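Local coordinates for FEZ-1 protein (Fluoribacter gormanii, PDB 5WCK) that probably hydrolyses beta-lactam antibiotics as a monomeric subclass B3 metallo-beta-lactamase, with two zinc ions in its active site, at residues V93-D97 with T150-T154; L145-H149 with D195-S199; C153-T157 with A169-S174; G180-V184 with E256-E261; K201-S205 with I246-A250. The protein carries 2 engineered substitutions. All blocks are in the same frame, centred on the assembly; numbering follows the deposited sequence.

Interaction 1 of 5, residues V93-D97 with T150-T154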
# COMPACT_ATOMS: atom_id res chain seq x y z
N VAL A 93 0.20 10.97 -5.31
CA VAL A 93 1.04 10.65 -4.14
C VAL A 93 0.76 11.66 -3.02
O VAL A 93 0.66 12.87 -3.23
CB VAL A 93 2.54 10.61 -4.50
CG1 VAL A 93 3.39 10.34 -3.27
CG2 VAL A 93 2.86 9.61 -5.58
N MET A 94 0.65 11.15 -1.79
CA MET A 94 0.53 11.94 -0.57
C MET A 94 1.70 12.94 -0.47
O MET A 94 2.85 12.55 -0.60
CB MET A 94 0.55 11.01 0.65
CG MET A 94 0.21 11.67 1.98
SD MET A 94 -1.46 12.37 2.15
CE MET A 94 -2.41 10.85 2.23
N ASP A 95 1.35 14.20 -0.21
CA ASP A 95 2.23 15.36 -0.10
C ASP A 95 3.56 15.00 0.55
O ASP A 95 4.64 15.24 -0.04
CB ASP A 95 1.49 16.48 0.62
CG ASP A 95 2.21 17.83 0.64
OD1 ASP A 95 3.11 18.03 -0.21
OD2 ASP A 95 1.82 18.68 1.47
N GLU A 96 3.51 14.42 1.75
CA GLU A 96 4.71 14.20 2.55
C GLU A 96 5.68 13.20 1.92
O GLU A 96 6.88 13.19 2.32
CB GLU A 96 4.32 13.74 3.95
CG GLU A 96 3.67 14.81 4.83
CD GLU A 96 2.19 15.13 4.63
OE1 GLU A 96 1.53 14.56 3.69
OE2 GLU A 96 1.66 15.98 5.40
N ASP A 97 5.22 12.37 0.97
CA ASP A 97 6.10 11.42 0.29
C ASP A 97 6.54 11.86 -1.13
O ASP A 97 7.29 11.16 -1.77
CB ASP A 97 5.46 10.04 0.20
CG ASP A 97 5.81 9.11 1.35
OD1 ASP A 97 6.60 9.51 2.24
OD2 ASP A 97 5.24 7.99 1.35
N THR A 150 6.90 5.85 6.50
CA THR A 150 7.40 6.94 5.68
C THR A 150 6.64 8.19 6.10
O THR A 150 5.65 8.13 6.83
CB THR A 150 7.23 6.71 4.17
OG1 THR A 150 5.84 6.80 3.86
CG2 THR A 150 7.83 5.41 3.69
N ARG A 151 7.15 9.35 5.69
CA ARG A 151 6.53 10.61 6.11
C ARG A 151 5.09 10.69 5.59
O ARG A 151 4.24 11.29 6.24
CB ARG A 151 7.31 11.79 5.53
CG ARG A 151 8.75 11.90 6.02
CD ARG A 151 9.42 13.05 5.29
NE ARG A 151 10.80 13.30 5.66
CZ ARG A 151 11.20 14.00 6.71
NH1 ARG A 151 10.32 14.47 7.58
NH2 ARG A 151 12.51 14.20 6.88
N GLY A 152 4.85 10.11 4.40
CA GLY A 152 3.55 10.21 3.73
C GLY A 152 2.85 8.88 3.54
O GLY A 152 1.97 8.79 2.68
N CYS A 153 3.17 7.88 4.35
CA CYS A 153 2.55 6.57 4.20
C CYS A 153 1.03 6.72 4.21
O CYS A 153 0.47 7.44 5.07
CB CYS A 153 2.99 5.66 5.34
SG CYS A 153 2.28 4.01 5.17
N THR A 154 0.40 6.05 3.24
CA THR A 154 -1.03 6.19 2.95
C THR A 154 -1.70 4.84 3.20
O THR A 154 -1.32 3.85 2.62
CB THR A 154 -1.27 6.68 1.52
OG1 THR A 154 -0.54 7.91 1.36
CG2 THR A 154 -2.74 6.89 1.20
O HOH W 1 0.61 8.22 -1.32
O HOH W 2 2.88 7.74 0.13
O HOH W 3 9.19 9.59 3.46
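Asp97 reaches across to the turn 150-153 and takes two hydrogen bonds there, one on each carboxylate oxygen. Thr150 OG1 donates to Asp97 OD2 over 2.8 Å, approaching on the syn lone pair, and the two side chains meet at about a right angle. That hydroxyl stands between the backbone N and the carbonyl carbon of its own residue (chi1 71°), which turns it toward the acid. The second bond, Gly152 N to Asp97 OD1, is also 2.8 Å long but weak, bent to 141° at the hydrogen. Ala72 N is a further donor to OD2. Water adds to the polar network: one molecule donates to Asp97 OD2 and Gly152 O, another joins Asp97 OD1 to Arg151 N, and a third links Met94 N with Thr154 OG1.

The acid thus ties the end of strand 90-94 and the start of helix 95-103, in one sheet layer of the alpha-beta/beta-alpha sandwich, to the type I turn that directly follows zinc ligand His149. Thr150 itself touches His71 and His73, two more zinc ligands.

Van der Waals contacts fill the rest. Glu96 CB sits 3.6 Å from Gly152 CA, where the backbones come near each other, while Met94 CB lies 3.3 Å from Gly152 O. The bent Met94 chain then brings CE to 3.6 Å from Thr154 OG1, a hydroxyl that donates to Gly152 O.

Interaction 2 of 5, residues L145-H149 with D195-S199. With ZN (zinc ion), chain D.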
# COMPACT_ATOMS: atom_id res chain seq x y z
N LEU A 145 -3.60 9.60 5.80
CA LEU A 145 -2.21 9.75 6.19
C LEU A 145 -2.00 8.97 7.50
O LEU A 145 -2.56 9.32 8.55
CB LEU A 145 -1.88 11.23 6.34
CG LEU A 145 -0.46 11.58 6.75
CD1 LEU A 145 0.56 11.04 5.79
CD2 LEU A 145 -0.31 13.09 6.88
N THR A 146 -1.16 7.93 7.40
CA THR A 146 -0.76 7.13 8.54
C THR A 146 0.75 7.10 8.55
O THR A 146 1.38 6.13 8.13
CB THR A 146 -1.38 5.72 8.46
OG1 THR A 146 -1.02 5.06 7.24
CG2 THR A 146 -2.88 5.81 8.59
N PRO A 147 1.37 8.22 8.99
CA PRO A 147 2.81 8.39 8.85
C PRO A 147 3.63 7.68 9.91
O PRO A 147 3.11 7.15 10.90
CB PRO A 147 2.94 9.91 8.98
CG PRO A 147 1.89 10.27 9.99
CD PRO A 147 0.73 9.35 9.68
N GLY A 148 4.94 7.66 9.66
CA GLY A 148 5.93 7.05 10.55
C GLY A 148 6.87 6.15 9.76
O GLY A 148 8.08 6.41 9.65
N HIS A 149 6.29 5.10 9.15
CA HIS A 149 7.04 4.20 8.28
C HIS A 149 7.69 4.97 7.13
O HIS A 149 8.84 4.72 6.77
CB HIS A 149 6.17 3.02 7.82
CG HIS A 149 6.92 2.06 6.98
ND1 HIS A 149 7.72 1.06 7.51
CD2 HIS A 149 7.04 1.99 5.64
CE1 HIS A 149 8.29 0.39 6.51
NE2 HIS A 149 7.89 0.95 5.34
N ASP A 195 4.36 10.69 14.84
CA ASP A 195 3.67 10.26 13.63
C ASP A 195 3.16 8.81 13.78
O ASP A 195 1.99 8.54 13.48
CB ASP A 195 4.56 10.46 12.40
CG ASP A 195 4.48 11.87 11.82
OD1 ASP A 195 3.83 12.76 12.44
OD2 ASP A 195 5.08 12.08 10.75
N TYR A 196 4.03 7.90 14.22
CA TYR A 196 3.59 6.51 14.47
C TYR A 196 2.43 6.50 15.48
O TYR A 196 1.47 5.72 15.31
CB TYR A 196 4.74 5.65 15.01
CG TYR A 196 5.66 5.04 13.98
CD1 TYR A 196 5.30 3.89 13.31
CD2 TYR A 196 6.93 5.54 13.75
CE1 TYR A 196 6.16 3.26 12.40
CE2 TYR A 196 7.78 4.97 12.81
CZ TYR A 196 7.40 3.80 12.15
OH TYR A 196 8.25 3.19 11.26
N LYS A 197 2.53 7.32 16.52
CA LYS A 197 1.48 7.35 17.56
C LYS A 197 0.15 7.81 16.96
O LYS A 197 -0.91 7.26 17.26
CB LYS A 197 1.92 8.19 18.75
CG LYS A 197 3.07 7.56 19.52
CD LYS A 197 3.71 8.47 20.55
CE LYS A 197 5.02 7.93 21.08
NZ LYS A 197 5.59 8.86 22.09
N HIS A 198 0.22 8.82 16.10
CA HIS A 198 -0.96 9.29 15.40
C HIS A 198 -1.54 8.18 14.52
O HIS A 198 -2.75 7.96 14.50
CB HIS A 198 -0.65 10.54 14.56
CG HIS A 198 -1.81 11.00 13.77
ND1 HIS A 198 -2.92 11.58 14.37
CD2 HIS A 198 -2.06 10.95 12.45
CE1 HIS A 198 -3.79 11.89 13.42
NE2 HIS A 198 -3.31 11.50 12.25
N SER A 199 -0.68 7.46 13.79
CA SER A 199 -1.13 6.36 12.95
C SER A 199 -1.86 5.30 13.78
O SER A 199 -2.86 4.74 13.35
CB SER A 199 -0.01 5.73 12.20
OG SER A 199 0.48 6.61 11.21
ZN ZN D . 8.46 0.50 3.39
O HOH W 4 -4.16 11.13 9.51
O HOH W 5 8.72 -1.24 2.51
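The loop 145-149 passes close against one side of helix 192-204, with Thr146 CA 4.5 Å from Ser199 CA and Gly148 CA 4.6 Å from Tyr196 CA. Gly148 lies over one face of the Tyr196 ring in a CH-pi contact, its CA 3.7 Å from the centroid and 16° off the normal. Tyr196 CG stands opposite its own carbonyl carbon (chi1 -85°), which carries the ring back to the loop although its CB points away. Pro147 crosses Asp195 at about a right angle, its CG 3.6 Å from Asp195 CB, while the acid's OD2 is hydrogen-bonded to Tyr189 OH. Ser199 OG donates to Pro147 O at 2.7 Å, although that hydroxyl is crowded in the model and its exact place is less sure. At the outer end a water bridges Leu145 O and His198 NE2, meeting the imidazole at its edge.

The loop leads into the zinc site of the metallo-beta-lactamase fold. His149 NE2 binds the metal at 2.1 Å, alongside His71, His73 and a water. Gly176 O receives hydrogen bonds from His149 ND1 and Tyr196 OH. The first, with the zinc bond, probably holds the imidazole's orientation; the second anchors the tyrosine against the loop, a shared acceptor that probably couples the helix to the ligand's setting.

Interaction 3 of 5, residues C153-T157 with A169-S174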
# COMPACT_ATOMS: atom_id res chain seq x y z
N CYS A 153 3.17 7.88 4.35
CA CYS A 153 2.55 6.57 4.20
C CYS A 153 1.03 6.72 4.21
O CYS A 153 0.47 7.44 5.07
CB CYS A 153 2.99 5.66 5.34
SG CYS A 153 2.28 4.01 5.17
N THR A 154 0.40 6.05 3.24
CA THR A 154 -1.03 6.19 2.95
C THR A 154 -1.70 4.84 3.20
O THR A 154 -1.32 3.85 2.62
CB THR A 154 -1.27 6.68 1.52
OG1 THR A 154 -0.54 7.91 1.36
CG2 THR A 154 -2.74 6.89 1.20
N THR A 155 -2.76 4.88 4.00
CA THR A 155 -3.68 3.77 4.15
C THR A 155 -4.91 4.10 3.30
O THR A 155 -5.57 5.12 3.52
CB THR A 155 -4.03 3.57 5.63
OG1 THR A 155 -2.86 3.06 6.28
CG2 THR A 155 -5.16 2.58 5.82
N TRP A 156 -5.20 3.25 2.33
CA TRP A 156 -6.26 3.47 1.36
C TRP A 156 -7.53 2.76 1.81
O TRP A 156 -7.45 1.60 2.17
CB TRP A 156 -5.82 2.98 -0.03
CG TRP A 156 -4.81 3.86 -0.72
CD1 TRP A 156 -3.46 3.67 -0.87
CD2 TRP A 156 -5.10 5.12 -1.32
NE1 TRP A 156 -2.89 4.74 -1.51
CE2 TRP A 156 -3.89 5.63 -1.83
CE3 TRP A 156 -6.29 5.84 -1.50
CZ2 TRP A 156 -3.86 6.86 -2.49
CZ3 TRP A 156 -6.25 7.04 -2.17
CH2 TRP A 156 -5.04 7.54 -2.64
N THR A 157 -8.67 3.44 1.77
CA THR A 157 -9.93 2.80 2.12
C THR A 157 -10.96 2.99 1.01
O THR A 157 -10.93 3.96 0.25
CB THR A 157 -10.46 3.29 3.48
OG1 THR A 157 -10.80 4.68 3.35
CG2 THR A 157 -9.47 3.07 4.61
N ALA A 169 -13.08 -1.77 3.02
CA ALA A 169 -11.77 -2.32 2.70
C ALA A 169 -10.70 -1.30 3.14
O ALA A 169 -10.82 -0.11 2.91
CB ALA A 169 -11.65 -2.62 1.23
N VAL A 170 -9.65 -1.83 3.75
CA VAL A 170 -8.56 -1.04 4.27
C VAL A 170 -7.26 -1.68 3.78
O VAL A 170 -6.95 -2.80 4.14
CB VAL A 170 -8.58 -0.99 5.81
CG1 VAL A 170 -7.39 -0.19 6.32
CG2 VAL A 170 -9.87 -0.44 6.38
N ILE A 171 -6.51 -0.94 2.96
CA ILE A 171 -5.16 -1.36 2.56
C ILE A 171 -4.15 -0.63 3.46
O ILE A 171 -3.81 0.55 3.22
CB ILE A 171 -4.90 -1.10 1.06
CG1 ILE A 171 -5.98 -1.70 0.15
CG2 ILE A 171 -3.52 -1.61 0.65
CD1 ILE A 171 -5.97 -1.18 -1.30
N ILE A 172 -3.72 -1.30 4.53
CA ILE A 172 -2.80 -0.71 5.51
C ILE A 172 -1.48 -0.41 4.79
O ILE A 172 -0.87 -1.29 4.16
CB ILE A 172 -2.63 -1.63 6.73
CG1 ILE A 172 -3.96 -1.80 7.47
CG2 ILE A 172 -1.54 -1.10 7.64
CD1 ILE A 172 -3.95 -2.74 8.65
N GLY A 173 -1.05 0.84 4.84
CA GLY A 173 0.16 1.25 4.09
C GLY A 173 1.45 0.62 4.58
O GLY A 173 2.29 0.31 3.74
N SER A 174 1.55 0.58 5.91
CA SER A 174 2.58 0.02 6.84
C SER A 174 2.71 0.91 8.07
O SER A 174 2.85 2.08 7.90
CB SER A 174 3.99 -0.15 6.32
OG SER A 174 4.86 -0.58 7.34
O HOH W 6 -1.94 1.45 1.36
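Trp156 and Ile171 form an antiparallel hydrogen-bonded pair in the beta hairpin of strands 154-162 and 165-172, within the second sheet of the metallo-beta-lactamase sandwich. Ile171 N donates to Trp156 O at 2.8 Å, almost straight (172°), the N lying nearly straight ahead of the carbonyl. The return bond, Trp156 N to Ile171 O, is longer at 3.2 Å and tilts out of the carbonyl plane. Next along, Thr157 and Val170 make a non-hydrogen-bonded pair, with Thr157 CG2 and Val170 CG2 neighbours on one face.

Thr155 can be followed outward. Its CB stands 3.9 Å from Ile171 O. From there the methyl CG2, set opposite the backbone N, reaches over to the partner strand, 3.6 Å from both Val170 CG1 and Ile171 O. The hydroxyl OG1 takes the other branch, beside the backbone N (chi1 -70°), and ends 3.2 Å from Gly173 N; it also shares a hydrogen bond with Thr146 OG1 on the loop before the zinc ligand His149.

Beyond Ile172 the second strand gives way to a loop at Gly173 and Ser174. Gly173 O accepts from ND1 of the zinc ligand His71, and Cys153 SG packs 3.5 Å from Gly173 C. Where the strands part, a water bridges two carbonyls, donating to Thr154 O and to Ile171 O at 2.8 Å each.

Interaction 4 of 5, residues G180-V184 with E256-E261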
# COMPACT_ATOMS: atom_id res chain seq x y z
N GLY A 180 16.82 -0.38 12.44
CA GLY A 180 17.73 0.75 12.39
C GLY A 180 17.05 2.11 12.45
O GLY A 180 17.73 3.11 12.67
N TYR A 181 15.73 2.14 12.30
CA TYR A 181 15.03 3.44 12.40
C TYR A 181 15.28 4.02 13.79
O TYR A 181 15.24 3.26 14.70
CB TYR A 181 13.52 3.21 12.27
CG TYR A 181 12.93 3.35 10.89
CD1 TYR A 181 13.73 3.30 9.76
CD2 TYR A 181 11.58 3.56 10.72
CE1 TYR A 181 13.18 3.43 8.50
CE2 TYR A 181 11.02 3.69 9.46
CZ TYR A 181 11.83 3.64 8.35
OH TYR A 181 11.29 3.79 7.10
N LYS A 182 15.49 5.33 13.92
CA LYS A 182 15.71 5.99 15.24
C LYS A 182 14.41 6.69 15.65
O LYS A 182 13.95 7.53 14.93
CB LYS A 182 16.88 6.96 15.10
CG LYS A 182 17.29 7.76 16.35
CD LYS A 182 18.40 8.71 16.69
CE LYS A 182 19.72 7.99 16.52
NZ LYS A 182 19.96 7.04 17.62
N LEU A 183 13.86 6.31 16.80
CA LEU A 183 12.57 6.88 17.24
C LEU A 183 12.74 8.01 18.27
O LEU A 183 11.74 8.63 18.57
CB LEU A 183 11.78 5.74 17.88
CG LEU A 183 11.41 4.60 16.93
CD1 LEU A 183 10.66 3.51 17.70
CD2 LEU A 183 10.57 5.11 15.77
N VAL A 184 13.94 8.21 18.78
CA VAL A 184 14.21 9.20 19.83
C VAL A 184 15.25 10.17 19.26
O VAL A 184 16.32 9.71 18.84
CB VAL A 184 14.77 8.53 21.10
CG1 VAL A 184 15.09 9.55 22.18
CG2 VAL A 184 13.84 7.44 21.62
N GLU A 256 9.60 -1.37 20.50
CA GLU A 256 10.83 -0.82 19.90
C GLU A 256 11.18 0.51 20.58
O GLU A 256 12.34 0.79 20.84
CB GLU A 256 10.71 -0.67 18.39
CG GLU A 256 11.96 -0.15 17.73
CD GLU A 256 13.23 -0.98 17.89
OE1 GLU A 256 14.33 -0.39 17.70
OE2 GLU A 256 13.13 -2.21 18.19
N LEU A 257 10.16 1.30 20.91
CA LEU A 257 10.38 2.54 21.61
C LEU A 257 10.99 2.27 22.99
O LEU A 257 11.98 2.90 23.37
CB LEU A 257 9.06 3.31 21.69
CG LEU A 257 9.16 4.65 22.42
CD1 LEU A 257 9.95 5.67 21.61
CD2 LEU A 257 7.78 5.17 22.73
N LYS A 258 10.42 1.30 23.71
CA LYS A 258 10.97 0.87 25.02
C LYS A 258 12.45 0.47 24.86
O LYS A 258 13.31 0.80 25.69
CB LYS A 258 10.13 -0.29 25.56
CG LYS A 258 10.70 -1.00 26.77
CD LYS A 258 9.78 -2.02 27.37
CE LYS A 258 10.42 -2.83 28.48
NZ LYS A 258 11.44 -3.78 27.98
N LYS A 259 12.76 -0.33 23.83
CA LYS A 259 14.16 -0.77 23.63
C LYS A 259 15.07 0.44 23.44
O LYS A 259 16.19 0.52 24.00
CB LYS A 259 14.21 -1.74 22.44
CG LYS A 259 15.59 -2.32 22.19
CD LYS A 259 15.58 -3.43 21.16
CE LYS A 259 16.91 -4.12 21.07
NZ LYS A 259 16.83 -5.25 20.12
N GLN A 260 14.61 1.42 22.65
CA GLN A 260 15.46 2.58 22.33
C GLN A 260 15.62 3.51 23.54
O GLN A 260 16.67 4.16 23.69
CB GLN A 260 14.96 3.29 21.07
CG GLN A 260 15.14 2.43 19.83
CD GLN A 260 14.88 3.18 18.54
OE1 GLN A 260 15.03 4.41 18.49
NE2 GLN A 260 14.49 2.45 17.50
N GLU A 261 14.61 3.58 24.40
CA GLU A 261 14.62 4.48 25.55
C GLU A 261 15.26 3.84 26.78
O GLU A 261 15.74 4.57 27.66
CB GLU A 261 13.20 4.90 25.87
CG GLU A 261 12.62 5.81 24.82
CD GLU A 261 11.27 6.37 25.16
OE1 GLU A 261 10.39 5.61 25.61
OE2 GLU A 261 11.11 7.59 24.99
O HOH W 7 15.72 0.32 15.02
O HOH W 8 17.61 5.36 19.49
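The loop after strand 165-172 is fastened to the last helix, 239-262, through the side-chain amide of Gln260, which meets the backbone of Tyr181 and Leu183. Gln260 CG stands opposite its carbonyl carbon (chi1 -68°) and the chain runs extended beyond it, carrying the amide out to the loop. Leu183 N donates to Gln260 OE1 at 2.8 Å, nearly straight at 175°. In return Gln260 NE2 gives a hydrogen to Tyr181 O at 3.0 Å, a more bent bond with the carbonyl oxygen tilted out of the amide plane. The other hydrogen of NE2 goes one helical turn back to Glu256 OE1, on its anti lone pair and in the amide plane, at 2.9 Å. A flipped amide would lose these bonds, so its orientation is probably well defined.

This loop borders the active site of the metallo-beta-lactamase fold: the Tyr181 ring turns from the helix to touch His73, and its OH is hydrogen-bonded to His149 O, both residues being zinc ligands.

Apolar packing lies beside the amide. Leu183 crosses Gln260 and Glu256 at about right angles, with CD1 3.9 Å from Glu256 CG and CB 4.2 Å from Leu257 CD1; it also packs on Ile192 and Tyr196 of helix 192-204. Farther out, Val184 CG2 rests 3.8 Å from Glu261 CG.

Interaction 5 of 5, residues K201-S205 with I246-A250. With SO4 (sulfate ion), chain J.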
# COMPACT_ATOMS: atom_id res chain seq x y z
N LYS A 201 -3.41 5.75 16.65
CA LYS A 201 -4.71 6.28 17.06
C LYS A 201 -5.72 6.15 15.91
O LYS A 201 -6.88 5.72 16.13
CB LYS A 201 -4.57 7.71 17.56
CG LYS A 201 -5.88 8.35 17.97
CD LYS A 201 -5.68 9.75 18.49
CE LYS A 201 -6.99 10.39 18.94
NZ LYS A 201 -6.76 11.78 19.41
N VAL A 202 -5.33 6.57 14.70
CA VAL A 202 -6.21 6.54 13.51
C VAL A 202 -6.63 5.09 13.22
O VAL A 202 -7.82 4.80 13.02
CB VAL A 202 -5.51 7.16 12.28
CG1 VAL A 202 -6.18 6.82 10.95
CG2 VAL A 202 -5.37 8.66 12.47
N LEU A 203 -5.66 4.18 13.16
CA LEU A 203 -5.97 2.81 12.75
C LEU A 203 -6.79 2.06 13.81
O LEU A 203 -7.70 1.25 13.46
CB LEU A 203 -4.66 2.09 12.42
CG LEU A 203 -4.01 2.54 11.13
CD1 LEU A 203 -2.61 1.96 11.05
CD2 LEU A 203 -4.82 2.17 9.89
N GLU A 204 -6.52 2.30 15.10
CA GLU A 204 -7.28 1.65 16.19
C GLU A 204 -8.76 2.05 16.15
O GLU A 204 -9.60 1.29 16.61
CB GLU A 204 -6.68 1.95 17.55
CG GLU A 204 -5.34 1.27 17.76
CD GLU A 204 -4.94 1.04 19.21
OE1 GLU A 204 -5.56 1.66 20.10
OE2 GLU A 204 -3.99 0.27 19.44
N SER A 205 -9.08 3.22 15.61
CA SER A 205 -10.47 3.67 15.65
C SER A 205 -11.14 3.52 14.28
O SER A 205 -12.27 3.94 14.11
CB SER A 205 -10.56 5.06 16.19
OG SER A 205 -9.82 5.94 15.39
N ILE A 246 -3.47 -4.55 13.74
CA ILE A 246 -3.22 -3.16 14.15
C ILE A 246 -2.72 -3.12 15.60
O ILE A 246 -1.73 -2.44 15.93
CB ILE A 246 -4.46 -2.30 13.91
CG1 ILE A 246 -4.70 -2.09 12.42
CG2 ILE A 246 -4.32 -0.97 14.65
CD1 ILE A 246 -6.11 -1.70 12.06
N GLU A 247 -3.38 -3.85 16.50
CA GLU A 247 -2.95 -3.86 17.91
C GLU A 247 -1.54 -4.45 18.05
O GLU A 247 -0.74 -3.94 18.82
CB GLU A 247 -3.94 -4.65 18.78
CG GLU A 247 -3.58 -4.67 20.25
CD GLU A 247 -3.83 -3.39 21.04
OE1 GLU A 247 -4.41 -2.45 20.48
OE2 GLU A 247 -3.43 -3.33 22.22
N GLN A 248 -1.22 -5.51 17.30
CA GLN A 248 0.10 -6.11 17.34
C GLN A 248 1.17 -5.10 16.88
O GLN A 248 2.21 -4.99 17.48
CB GLN A 248 0.17 -7.37 16.47
CG GLN A 248 1.53 -8.05 16.52
CD GLN A 248 1.82 -8.58 17.90
OE1 GLN A 248 1.02 -9.33 18.47
NE2 GLN A 248 2.95 -8.17 18.46
N LYS A 249 0.92 -4.40 15.77
CA LYS A 249 1.89 -3.46 15.26
C LYS A 249 2.00 -2.25 16.20
O LYS A 249 3.09 -1.69 16.36
CB LYS A 249 1.58 -3.04 13.82
CG LYS A 249 1.69 -4.15 12.79
CD LYS A 249 2.98 -4.97 12.86
CE LYS A 249 4.24 -4.14 12.77
NZ LYS A 249 5.44 -5.01 12.94
N ALA A 250 0.90 -1.87 16.87
CA ALA A 250 0.98 -0.79 17.86
C ALA A 250 1.89 -1.25 19.02
O ALA A 250 2.76 -0.51 19.49
CB ALA A 250 -0.40 -0.43 18.35
S SO4 J . 4.61 -7.30 9.89
O1 SO4 J . 5.35 -7.98 8.80
O2 SO4 J . 3.80 -6.18 9.32
O3 SO4 J . 3.71 -8.27 10.55
O4 SO4 J . 5.59 -6.76 10.86
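Helix-helix packing in an outer layer of the alpha-beta/beta-alpha sandwich brings Ile246 of helix 239-262 against Leu203 and Glu204, in the last turn of helix 192-204. Ile246 carries the apolar contact. Its CG1 stands opposite the carbonyl carbon (chi1 -70°), which sends both branches to the neighbouring helix: CG2 reaches Leu203 CB at 3.8 Å and CD1 comes to 3.6 Å from Leu203 O. The same CG2 lies 4.0 Å from Glu204 CG, the two side chains running antiparallel past each other. Inward, Leu203 and Lys249 both touch Ile175.

At the solvent side the chemistry changes. In one of the two conformers of Glu204, OE2 comes 2.9 Å from Glu247 OE1, with the carboxylate planes 30° apart. Two like charges this close would probably repel unless a proton were shared, but the alternate conformer makes the approach doubtful.

Helix 239-262 also carries a sulfate, probably from the crystallisation liquor and likewise bonded by Tyr245 OH. Lys249, bent about its CB-CG and CG-CD bonds, curls to it while also forming a salt bridge with Asp252, and its NZ donates to sulfate O4 at 2.7 Å.

Interactions 1, 2 and 3 are buried and lie round the zinc site; interaction 5 is buried too, but farther from it and with exposed acids, while interaction 4 is partly buried. Interactions 1 and 3 share Cys153 and Thr154, and a probable hydrogen bond from Thr146 N to Cys153 O joins interaction 2 to them. Their chemistry is a carboxylate network, a loop lying on a tyrosine face, and strand pairing. Interactions 4 and 5 both use helix 239-262 but differ: the former is an amide-to-backbone grip, the latter mainly apolar. Helix 192-204 serves interactions 2 and 5. The tyrosine of interaction 4 reaches interaction 2, and Ile172 packs on Ile246 between interactions 3 and 5.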